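Local coordinates for UPF0098 protein CT_736 (Chlamydia trachomatis, PDB 3N08), which is of uncertain function but, as a bacterial homologue of phosphatidylethanolamine-binding proteins and Raf kinase inhibitor protein, probably binds small anionic or phosphorylated ligands, at residues Ile47-Asp52 / Leu62-Ile67; Ile67-Ser72 / Glu125-Glu130; Tyr111-Ala116 / Thr143-Gly148. All coordinates share one frame; numbering follows the deposited sequence.

Contact 1 of 3, residues Ile47-Asp52 / Leu62-Ile67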
loop_
_atom_site.group_PDB
_atom_site.type_symbol
_atom_site.label_atom_id
_atom_site.label_comp_id
_atom_site.label_asym_id
_atom_site.label_seq_id
_atom_site.Cartn_x
_atom_site.Cartn_y
_atom_site.Cartn_z
ATOM N N ILE B 47 -9.919 5.632 -9.789
ATOM C CA ILE B 47 -11.320 5.992 -9.560
ATOM C C ILE B 47 -11.393 6.626 -8.172
ATOM O O ILE B 47 -10.946 6.026 -7.205
ATOM C CB ILE B 47 -12.256 4.782 -9.657
ATOM C CG1 ILE B 47 -12.156 4.144 -11.033
ATOM C CG2 ILE B 47 -13.705 5.188 -9.327
ATOM C CD1 ILE B 47 -12.941 2.857 -11.180
ATOM N N VAL B 48 -11.974 7.824 -8.075
ATOM C CA VAL B 48 -12.123 8.501 -6.794
ATOM C C VAL B 48 -13.598 8.681 -6.547
ATOM O O VAL B 48 -14.328 9.200 -7.402
ATOM C CB VAL B 48 -11.427 9.868 -6.791
ATOM C CG1 VAL B 48 -11.521 10.552 -5.451
ATOM C CG2 VAL B 48 -9.976 9.734 -7.240
ATOM N N GLU B 49 -14.037 8.275 -5.372
ATOM C CA GLU B 49 -15.446 8.333 -5.073
ATOM C C GLU B 49 -15.739 8.626 -3.620
ATOM O O GLU B 49 -14.905 8.419 -2.739
ATOM C CB GLU B 49 -16.123 7.059 -5.507
ATOM C CG GLU B 49 -15.593 5.838 -4.840
ATOM C CD GLU B 49 -16.136 4.546 -5.461
ATOM O OE1 GLU B 49 -16.392 4.519 -6.684
ATOM O OE2 GLU B 49 -16.322 3.558 -4.722
ATOM N N ASP B 50 -16.979 9.078 -3.391
ATOM C CA ASP B 50 -17.484 9.491 -2.074
ATOM C C ASP B 50 -18.726 8.669 -1.715
ATOM O O ASP B 50 -19.801 8.892 -2.249
ATOM C CB ASP B 50 -17.806 10.975 -2.141
ATOM C CG ASP B 50 -18.376 11.543 -0.830
ATOM O OD1 ASP B 50 -18.448 10.839 0.191
ATOM O OD2 ASP B 50 -18.708 12.761 -0.851
ATOM N N PRO B 51 -18.576 7.673 -0.837
ATOM C CA PRO B 51 -19.712 6.855 -0.425
ATOM C C PRO B 51 -20.541 7.554 0.656
ATOM O O PRO B 51 -21.522 6.978 1.152
ATOM C CB PRO B 51 -19.030 5.603 0.134
ATOM C CG PRO B 51 -17.737 6.151 0.720
ATOM C CD PRO B 51 -17.305 7.205 -0.248
ATOM N N ASP B 52 -20.183 8.783 1.021
ATOM C CA ASP B 52 -20.837 9.526 2.099
ATOM C C ASP B 52 -21.675 10.678 1.533
ATOM O O ASP B 52 -22.137 11.567 2.249
ATOM C CB ASP B 52 -19.802 10.060 3.098
ATOM C CG ASP B 52 -19.114 8.950 3.863
ATOM O OD1 ASP B 52 -19.666 7.848 3.950
ATOM O OD2 ASP B 52 -18.014 9.170 4.398
ATOM N N LEU B 62 -23.354 6.917 -3.748
ATOM C CA LEU B 62 -21.973 6.946 -4.229
ATOM C C LEU B 62 -21.793 7.975 -5.319
ATOM O O LEU B 62 -22.394 7.870 -6.374
ATOM C CB LEU B 62 -21.571 5.563 -4.745
ATOM C CG LEU B 62 -20.070 5.316 -4.983
ATOM C CD1 LEU B 62 -19.268 5.492 -3.689
ATOM C CD2 LEU B 62 -19.829 3.909 -5.534
ATOM N N TRP B 63 -20.949 8.962 -5.052
ATOM C CA TRP B 63 -20.644 10.005 -6.030
ATOM C C TRP B 63 -19.203 9.875 -6.540
ATOM O O TRP B 63 -18.257 9.875 -5.735
ATOM C CB TRP B 63 -20.847 11.375 -5.393
ATOM C CG TRP B 63 -21.003 12.474 -6.395
ATOM C CD1 TRP B 63 -20.021 13.170 -7.029
ATOM C CD2 TRP B 63 -22.242 13.006 -6.849
ATOM N NE1 TRP B 63 -20.584 14.097 -7.893
ATOM C CE2 TRP B 63 -21.949 14.023 -7.775
ATOM C CE3 TRP B 63 -23.579 12.721 -6.552
ATOM C CZ2 TRP B 63 -22.946 14.747 -8.423
ATOM C CZ3 TRP B 63 -24.562 13.434 -7.193
ATOM C CH2 TRP B 63 -24.242 14.443 -8.116
ATOM N N ILE B 64 -19.052 9.736 -7.848
ATOM C CA ILE B 64 -17.729 9.600 -8.461
ATOM C C ILE B 64 -17.164 10.983 -8.728
ATOM O O ILE B 64 -17.795 11.813 -9.416
ATOM C CB ILE B 64 -17.819 8.816 -9.789
ATOM C CG1 ILE B 64 -18.422 7.427 -9.594
ATOM C CG2 ILE B 64 -16.443 8.749 -10.431
ATOM C CD1 ILE B 64 -17.931 6.651 -8.424
ATOM N N HIS B 65 -16.011 11.240 -8.139
ATOM C CA HIS B 65 -15.340 12.516 -8.263
ATOM C C HIS B 65 -14.282 12.580 -9.368
ATOM O O HIS B 65 -13.952 13.657 -9.808
ATOM C CB HIS B 65 -14.730 12.933 -6.906
ATOM C CG HIS B 65 -15.749 13.453 -5.947
ATOM N ND1 HIS B 65 -15.912 14.797 -5.697
ATOM C CD2 HIS B 65 -16.752 12.831 -5.286
ATOM C CE1 HIS B 65 -16.928 14.980 -4.873
ATOM N NE2 HIS B 65 -17.455 13.801 -4.609
ATOM N N TRP B 66 -13.738 11.442 -9.778
ATOM C CA TRP B 66 -12.685 11.439 -10.791
ATOM C C TRP B 66 -12.530 10.042 -11.354
ATOM O O TRP B 66 -12.458 9.075 -10.594
ATOM C CB TRP B 66 -11.355 11.889 -10.172
ATOM C CG TRP B 66 -10.342 12.481 -11.122
ATOM C CD1 TRP B 66 -10.533 12.854 -12.414
ATOM C CD2 TRP B 66 -8.984 12.805 -10.798
ATOM N NE1 TRP B 66 -9.351 13.385 -12.926
ATOM C CE2 TRP B 66 -8.397 13.366 -11.949
ATOM C CE3 TRP B 66 -8.210 12.667 -9.644
ATOM C CZ2 TRP B 66 -7.050 13.787 -11.984
ATOM C CZ3 TRP B 66 -6.882 13.096 -9.673
ATOM C CH2 TRP B 66 -6.320 13.646 -10.835
ATOM N N ILE B 67 -12.399 9.960 -12.675
ATOM C CA ILE B 67 -12.007 8.756 -13.365
ATOM C C ILE B 67 -10.856 9.084 -14.305
ATOM O O ILE B 67 -10.959 9.999 -15.144
ATOM C CB ILE B 67 -13.183 8.211 -14.194
ATOM C CG1 ILE B 67 -14.294 7.712 -13.262
ATOM C CG2 ILE B 67 -12.713 7.103 -15.145
ATOM C CD1 ILE B 67 -15.498 7.132 -13.992
HETATM O O HOH W 1 -19.754 13.488 -3.218
#
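L62 meets the end of the neighbouring strand with both its methyls: CD1 packs on the ring of P51, 3.8 Å from P51 CB, while CD2 lies beside the carboxylate of E49. From here the two strands run antiparallel through the central sheet of the PEBP fold, and a classic beta bulge interrupts their pairing. W63 forms a hydrogen-bonded pair with D50; the straighter of its two bonds, W63 N to D50 O at 3.0 Å, has an N-H...O angle of 172°. I64 turns to the same face as E49. Its CG1 stands anti to the carbonyl carbon (chi1 -58°), and a further bend brings CD1 against CB and OE1 of E49, whose OE1 also forms a salt bridge with K129. H65 is the extra residue of the bulge: H65 N donates to V48 O at 2.7 Å, and W66 N adds a weak bond to the same oxygen. H65 ND1 is hydrogen-bonded to the backbone carbonyl of C99. A water in the imidazole plane, 2.7 Å from H65 NE2, donates to D50 OD2, which H108 also bonds; this D50, H65 and H108 cluster is consistent with the ligand pocket of PEBP relatives. W66 restores the regular pairing, its O accepting from V48 N at 2.9 Å, and W66 CB rests 3.9 Å from V48 CG2.

Contact 2 of 3, residues Ile67-Ser72 / Glu125-Glu130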
loop_
_atom_site.group_PDB
_atom_site.type_symbol
_atom_site.label_atom_id
_atom_site.label_comp_id
_atom_site.label_asym_id
_atom_site.label_seq_id
_atom_site.Cartn_x
_atom_site.Cartn_y
_atom_site.Cartn_z
ATOM N N ILE B 67 -12.399 9.960 -12.675
ATOM C CA ILE B 67 -12.007 8.756 -13.365
ATOM C C ILE B 67 -10.856 9.084 -14.305
ATOM O O ILE B 67 -10.959 9.999 -15.144
ATOM C CB ILE B 67 -13.183 8.211 -14.194
ATOM C CG1 ILE B 67 -14.294 7.712 -13.262
ATOM C CG2 ILE B 67 -12.713 7.103 -15.145
ATOM C CD1 ILE B 67 -15.498 7.132 -13.992
ATOM N N VAL B 68 -9.816 8.266 -14.212
ATOM C CA VAL B 68 -8.693 8.346 -15.142
ATOM C C VAL B 68 -8.323 6.924 -15.539
ATOM O O VAL B 68 -8.200 6.061 -14.692
ATOM C CB VAL B 68 -7.453 9.008 -14.518
ATOM C CG1 VAL B 68 -6.335 9.129 -15.540
ATOM C CG2 VAL B 68 -7.798 10.380 -13.964
ATOM N N TYR B 69 -8.132 6.666 -16.828
ATOM C CA TYR B 69 -7.678 5.356 -17.226
ATOM C C TYR B 69 -6.649 5.465 -18.344
ATOM O O TYR B 69 -6.461 6.527 -18.937
ATOM C CB TYR B 69 -8.855 4.431 -17.601
ATOM C CG TYR B 69 -9.511 4.710 -18.931
ATOM C CD1 TYR B 69 -10.553 5.621 -19.042
ATOM C CD2 TYR B 69 -9.105 4.023 -20.067
ATOM C CE1 TYR B 69 -11.163 5.854 -20.268
ATOM C CE2 TYR B 69 -9.701 4.251 -21.275
ATOM C CZ TYR B 69 -10.726 5.153 -21.367
ATOM O OH TYR B 69 -11.302 5.351 -22.598
ATOM N N ASN B 70 -5.984 4.346 -18.623
ATOM C CA ASN B 70 -4.889 4.305 -19.573
ATOM C C ASN B 70 -3.727 5.200 -19.171
ATOM O O ASN B 70 -2.998 5.692 -20.021
ATOM C CB ASN B 70 -5.369 4.567 -21.002
ATOM C CG ASN B 70 -5.934 3.322 -21.663
ATOM O OD1 ASN B 70 -5.923 2.215 -21.095
ATOM N ND2 ASN B 70 -6.429 3.493 -22.875
ATOM N N LEU B 71 -3.550 5.377 -17.873
ATOM C CA LEU B 71 -2.326 5.980 -17.379
ATOM C C LEU B 71 -1.144 5.074 -17.650
ATOM O O LEU B 71 -1.271 3.849 -17.597
ATOM C CB LEU B 71 -2.417 6.159 -15.883
ATOM C CG LEU B 71 -3.159 7.371 -15.392
ATOM C CD1 LEU B 71 -3.567 7.133 -13.946
ATOM C CD2 LEU B 71 -2.304 8.645 -15.531
ATOM N N SER B 72 0.011 5.674 -17.921
ATOM C CA SER B 72 1.245 4.896 -18.007
ATOM C C SER B 72 1.532 4.169 -16.694
ATOM O O SER B 72 1.417 4.744 -15.634
ATOM C CB SER B 72 2.421 5.804 -18.317
ATOM O OG SER B 72 3.612 5.068 -18.203
ATOM N N GLU B 125 -13.810 8.373 -25.255
ATOM C CA GLU B 125 -14.258 9.524 -24.498
ATOM C C GLU B 125 -15.570 9.171 -23.794
ATOM O O GLU B 125 -16.241 8.192 -24.157
ATOM C CB GLU B 125 -14.460 10.710 -25.446
ATOM C CG GLU B 125 -13.217 11.040 -26.291
ATOM C CD GLU B 125 -13.520 11.942 -27.483
ATOM O OE1 GLU B 125 -13.597 13.170 -27.286
ATOM O OE2 GLU B 125 -13.684 11.422 -28.616
ATOM N N GLY B 126 -15.908 9.943 -22.767
ATOM C CA GLY B 126 -17.210 9.830 -22.121
ATOM C C GLY B 126 -17.412 8.577 -21.286
ATOM O O GLY B 126 -18.547 8.156 -21.085
ATOM N N VAL B 127 -16.338 7.969 -20.798
ATOM C CA VAL B 127 -16.441 6.705 -20.074
ATOM C C VAL B 127 -16.965 6.887 -18.644
ATOM O O VAL B 127 -16.434 7.682 -17.875
ATOM C CB VAL B 127 -15.063 5.982 -20.041
ATOM C CG1 VAL B 127 -15.089 4.782 -19.091
ATOM C CG2 VAL B 127 -14.687 5.559 -21.458
ATOM N N THR B 128 -18.014 6.156 -18.306
ATOM C CA THR B 128 -18.545 6.155 -16.949
ATOM C C THR B 128 -17.888 5.051 -16.110
ATOM O O THR B 128 -17.277 4.127 -16.642
ATOM C CB THR B 128 -20.051 5.868 -16.944
ATOM O OG1 THR B 128 -20.276 4.545 -17.451
ATOM C CG2 THR B 128 -20.821 6.887 -17.790
ATOM N N LYS B 129 -18.036 5.130 -14.793
ATOM C CA LYS B 129 -17.517 4.081 -13.936
ATOM C C LYS B 129 -18.027 2.692 -14.338
ATOM O O LYS B 129 -17.250 1.748 -14.408
ATOM C CB LYS B 129 -17.875 4.360 -12.476
ATOM C CG LYS B 129 -17.389 3.243 -11.547
ATOM C CD LYS B 129 -17.657 3.509 -10.085
ATOM C CE LYS B 129 -17.323 2.298 -9.228
ATOM N NZ LYS B 129 -17.887 2.458 -7.864
ATOM N N GLU B 130 -19.329 2.566 -14.579
ATOM C CA GLU B 130 -19.886 1.276 -14.955
ATOM C C GLU B 130 -19.207 0.716 -16.207
ATOM O O GLU B 130 -18.841 -0.453 -16.247
ATOM C CB GLU B 130 -21.398 1.377 -15.164
ATOM C CG GLU B 130 -22.051 0.061 -15.551
ATOM C CD GLU B 130 -23.567 0.161 -15.670
ATOM O OE1 GLU B 130 -24.079 1.267 -15.952
ATOM O OE2 GLU B 130 -24.248 -0.869 -15.480
#
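Van der Waals packing, mostly apolar, carries the contact between I67 and Y69 on one side and V127 and K129 on the other, with no hydrogen bond between the two segments. I67 reaches across with its terminal methyl alone. With CG1 anti to the carbonyl carbon (chi1 -68°) and the chain extended beyond it, CD1 arrives 3.3 Å from K129 N, against the first turn of helix 129-136, and 4.0 Å from K129 CB. The aliphatic chain of K129 then leads away, fully extended, to a salt bridge with E49. The second patch is aromatic on aliphatic: the Y69 and V127 side chains cross at about a right angle, and V127 CG2 sits 3.7 Å from Y69 CE1 and 3.6 Å from Y69 OH. L132, three residues further along the helix, touches I67, Y69 and V127 and so joins the two patches.

The polar groups find partners beyond these segments. Y69 OH has the backbone carbonyls of E124 and S122 to share its single proton between, E124 being the stronger partner, which would help hold the ring end. T128 is the N-cap and Q131 bonds back to its amide, as in a capping box: a capped alpha-helix N-terminus packed against the face of a beta-sheet.

Contact 3 of 3, residues Tyr111-Ala116 / Thr143-Gly148; sequences YFYAYA and TAELMG
The amide F112 N donates to L146 O at 2.7 Å, nearly straight at 171° and nearly along the C=O axis, and L146 N returns a bond to F112 O at 2.9 Å. The acceptor L146 O also lies at the edge of the F112 ring. Farther along, A114 and A144 make a second hydrogen-bonded pair, with A114 N donating to A144 O and A144 N to A114 O. In one of two T143 conformations the hydroxyl OG1 would also reach A114 O, a bond that is therefore doubtful. The amide of T143 is hydrogen-bonded to D137 of the second subunit.

The two strands are antiparallel neighbours in the central sheet of the PEBP fold, and their side chains alternate between its faces. F112, A114, A144 and L146 are directed to the side where strands 5-7 and 32-35 pack, F112 and L146 both touching L32. The other face carries Y111, Y113, Y115, T143, E145 and M147. There the E145 side chain, extended beyond CG, runs between two tyrosines, its carboxylate turned almost perpendicular to both rings. E145 OE2 lies in the plane of the Y111 ring, 3.6 Å from Y111 CE1, and is hydrogen-bonded to Y13. E145 OE1 meets the edge of the Y113 ring and accepts from a water at 2.6 Å; this water also bonds Y113 OH. M147 approaches Y111 over a face: M147 CG is centred 3.6 Å above the ring, a CH-pi contact, and the bend at chi2 (-91°) leaves M147 SD 5.1 Å from the Y111 centroid, above the same face, a distant Met-aromatic contact.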
loop_
_atom_site.group_PDB
_atom_site.type_symbol
_atom_site.label_atom_id
_atom_site.label_comp_id
_atom_site.label_asym_id
_atom_site.label_seq_id
_atom_site.Cartn_x
_atom_site.Cartn_y
_atom_site.Cartn_z
ATOM N N TYR B 111 -12.494 8.005 -1.270
ATOM C CA TYR B 111 -11.684 6.822 -1.545
ATOM C C TYR B 111 -11.093 6.934 -2.935
ATOM O O TYR B 111 -11.794 7.263 -3.915
ATOM C CB TYR B 111 -12.528 5.568 -1.435
ATOM C CG TYR B 111 -12.838 5.194 -0.006
ATOM C CD1 TYR B 111 -12.014 4.333 0.704
ATOM C CD2 TYR B 111 -13.959 5.707 0.646
ATOM C CE1 TYR B 111 -12.292 3.986 2.003
ATOM C CE2 TYR B 111 -14.233 5.366 1.939
ATOM C CZ TYR B 111 -13.394 4.506 2.619
ATOM O OH TYR B 111 -13.705 4.192 3.937
ATOM N N PHE B 112 -9.791 6.684 -3.011
ATOM C CA PHE B 112 -9.014 6.724 -4.231
ATOM C C PHE B 112 -8.545 5.303 -4.513
ATOM O O PHE B 112 -7.838 4.701 -3.709
ATOM C CB PHE B 112 -7.777 7.588 -4.036
ATOM C CG PHE B 112 -8.047 9.033 -3.743
ATOM C CD1 PHE B 112 -8.587 9.441 -2.521
ATOM C CD2 PHE B 112 -7.745 9.987 -4.671
ATOM C CE1 PHE B 112 -8.815 10.788 -2.276
ATOM C CE2 PHE B 112 -7.972 11.324 -4.419
ATOM C CZ PHE B 112 -8.507 11.717 -3.214
ATOM N N TYR B 113 -9.000 4.733 -5.612
ATOM C CA TYR B 113 -8.702 3.351 -5.947
ATOM C C TYR B 113 -7.816 3.331 -7.174
ATOM O O TYR B 113 -8.156 3.931 -8.185
ATOM C CB TYR B 113 -9.993 2.590 -6.260
ATOM C CG TYR B 113 -10.941 2.498 -5.093
ATOM C CD1 TYR B 113 -10.617 1.746 -3.984
ATOM C CD2 TYR B 113 -12.142 3.172 -5.086
ATOM C CE1 TYR B 113 -11.495 1.645 -2.892
ATOM C CE2 TYR B 113 -13.022 3.063 -4.017
ATOM C CZ TYR B 113 -12.677 2.312 -2.933
ATOM O OH TYR B 113 -13.569 2.233 -1.866
ATOM N N ALA B 114 -6.713 2.598 -7.093
ATOM C CA ALA B 114 -5.866 2.379 -8.243
ATOM C C ALA B 114 -5.953 0.920 -8.671
ATOM O O ALA B 114 -6.029 -0.000 -7.836
ATOM C CB ALA B 114 -4.424 2.735 -7.926
ATOM N N TYR B 115 -5.916 0.705 -9.973
ATOM C CA TYR B 115 -5.940 -0.624 -10.559
ATOM C C TYR B 115 -4.821 -0.706 -11.586
ATOM O O TYR B 115 -4.741 0.136 -12.457
ATOM C CB TYR B 115 -7.291 -0.896 -11.259
ATOM C CG TYR B 115 -8.515 -0.611 -10.415
ATOM C CD1 TYR B 115 -9.013 0.673 -10.319
ATOM C CD2 TYR B 115 -9.182 -1.612 -9.735
ATOM C CE1 TYR B 115 -10.138 0.957 -9.564
ATOM C CE2 TYR B 115 -10.324 -1.320 -8.973
ATOM C CZ TYR B 115 -10.782 -0.035 -8.902
ATOM O OH TYR B 115 -11.911 0.281 -8.162
ATOM N N ALA B 116 -4.014 -1.762 -11.514
ATOM C CA ALA B 116 -3.041 -2.065 -12.555
ATOM C C ALA B 116 -3.659 -3.112 -13.465
ATOM O O ALA B 116 -4.152 -4.146 -12.997
ATOM C CB ALA B 116 -1.745 -2.607 -11.948
ATOM N N THR B 143 -4.475 -3.987 -7.092
ATOM C CA THR B 143 -5.203 -2.803 -6.716
ATOM C C THR B 143 -4.495 -2.152 -5.535
ATOM O O THR B 143 -3.643 -2.782 -4.885
ATOM C CB THR B 143 -6.660 -3.167 -6.376
ATOM O OG1 THR B 143 -7.487 -1.997 -6.302
ATOM C CG2 THR B 143 -6.715 -3.959 -5.079
ATOM N N ALA B 144 -4.815 -0.889 -5.306
ATOM C CA ALA B 144 -4.380 -0.169 -4.128
ATOM C C ALA B 144 -5.434 0.860 -3.756
ATOM O O ALA B 144 -6.289 1.215 -4.572
ATOM C CB ALA B 144 -3.037 0.483 -4.358
ATOM N N GLU B 145 -5.399 1.325 -2.519
ATOM C CA GLU B 145 -6.445 2.207 -2.010
ATOM C C GLU B 145 -5.837 3.266 -1.110
ATOM O O GLU B 145 -4.964 2.963 -0.299
ATOM C CB GLU B 145 -7.460 1.398 -1.203
ATOM C CG GLU B 145 -8.526 2.207 -0.449
ATOM C CD GLU B 145 -9.440 1.318 0.424
ATOM O OE1 GLU B 145 -9.978 0.306 -0.082
ATOM O OE2 GLU B 145 -9.608 1.635 1.607
ATOM N N LEU B 146 -6.327 4.490 -1.253
ATOM C CA LEU B 146 -6.028 5.596 -0.360
ATOM C C LEU B 146 -7.362 6.230 0.014
ATOM O O LEU B 146 -8.288 6.202 -0.764
ATOM C CB LEU B 146 -5.113 6.596 -1.078
ATOM C CG LEU B 146 -4.825 7.894 -0.332
ATOM C CD1 LEU B 146 -3.986 7.671 0.945
ATOM C CD2 LEU B 146 -4.075 8.836 -1.276
ATOM N N MET B 147 -7.460 6.775 1.209
ATOM C CA MET B 147 -8.666 7.492 1.612
ATOM C C MET B 147 -8.244 8.736 2.352
ATOM O O MET B 147 -7.293 8.719 3.104
ATOM C CB MET B 147 -9.554 6.603 2.500
ATOM C CG MET B 147 -10.908 7.264 2.868
ATOM S SD MET B 147 -10.894 8.248 4.428
ATOM C CE MET B 147 -11.067 6.869 5.613
ATOM N N GLY B 148 -8.943 9.842 2.105
ATOM C CA GLY B 148 -8.811 11.042 2.924
ATOM C C GLY B 148 -10.178 11.616 3.208
ATOM O O GLY B 148 -11.124 11.317 2.478
HETATM O O HOH W 2 -12.529 0.766 0.348
#

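How the contacts relate
Contacts 1 and 3 show how one sheet is assembled strand by strand, and contact 2 how a helix is laid on it. The two strand pairings adjoin, since 43-50 and 108-117 are neighbours, and backbone bonds of I47 and E49 to Y113 and Y111 join them. Contacts 1 and 2 share I67 and strand 63-71, and the salt bridge E49-K129 ties sheet to helix. Contacts 1 and 2 are largely buried; contact 3 is only partly so and reaches the second subunit. Chemistry follows place: a bulge and a water-bridged carboxylate-imidazole pair in contact 1, methyl packing in contact 2, regular pairing beneath a tyrosine-rich face in contact 3.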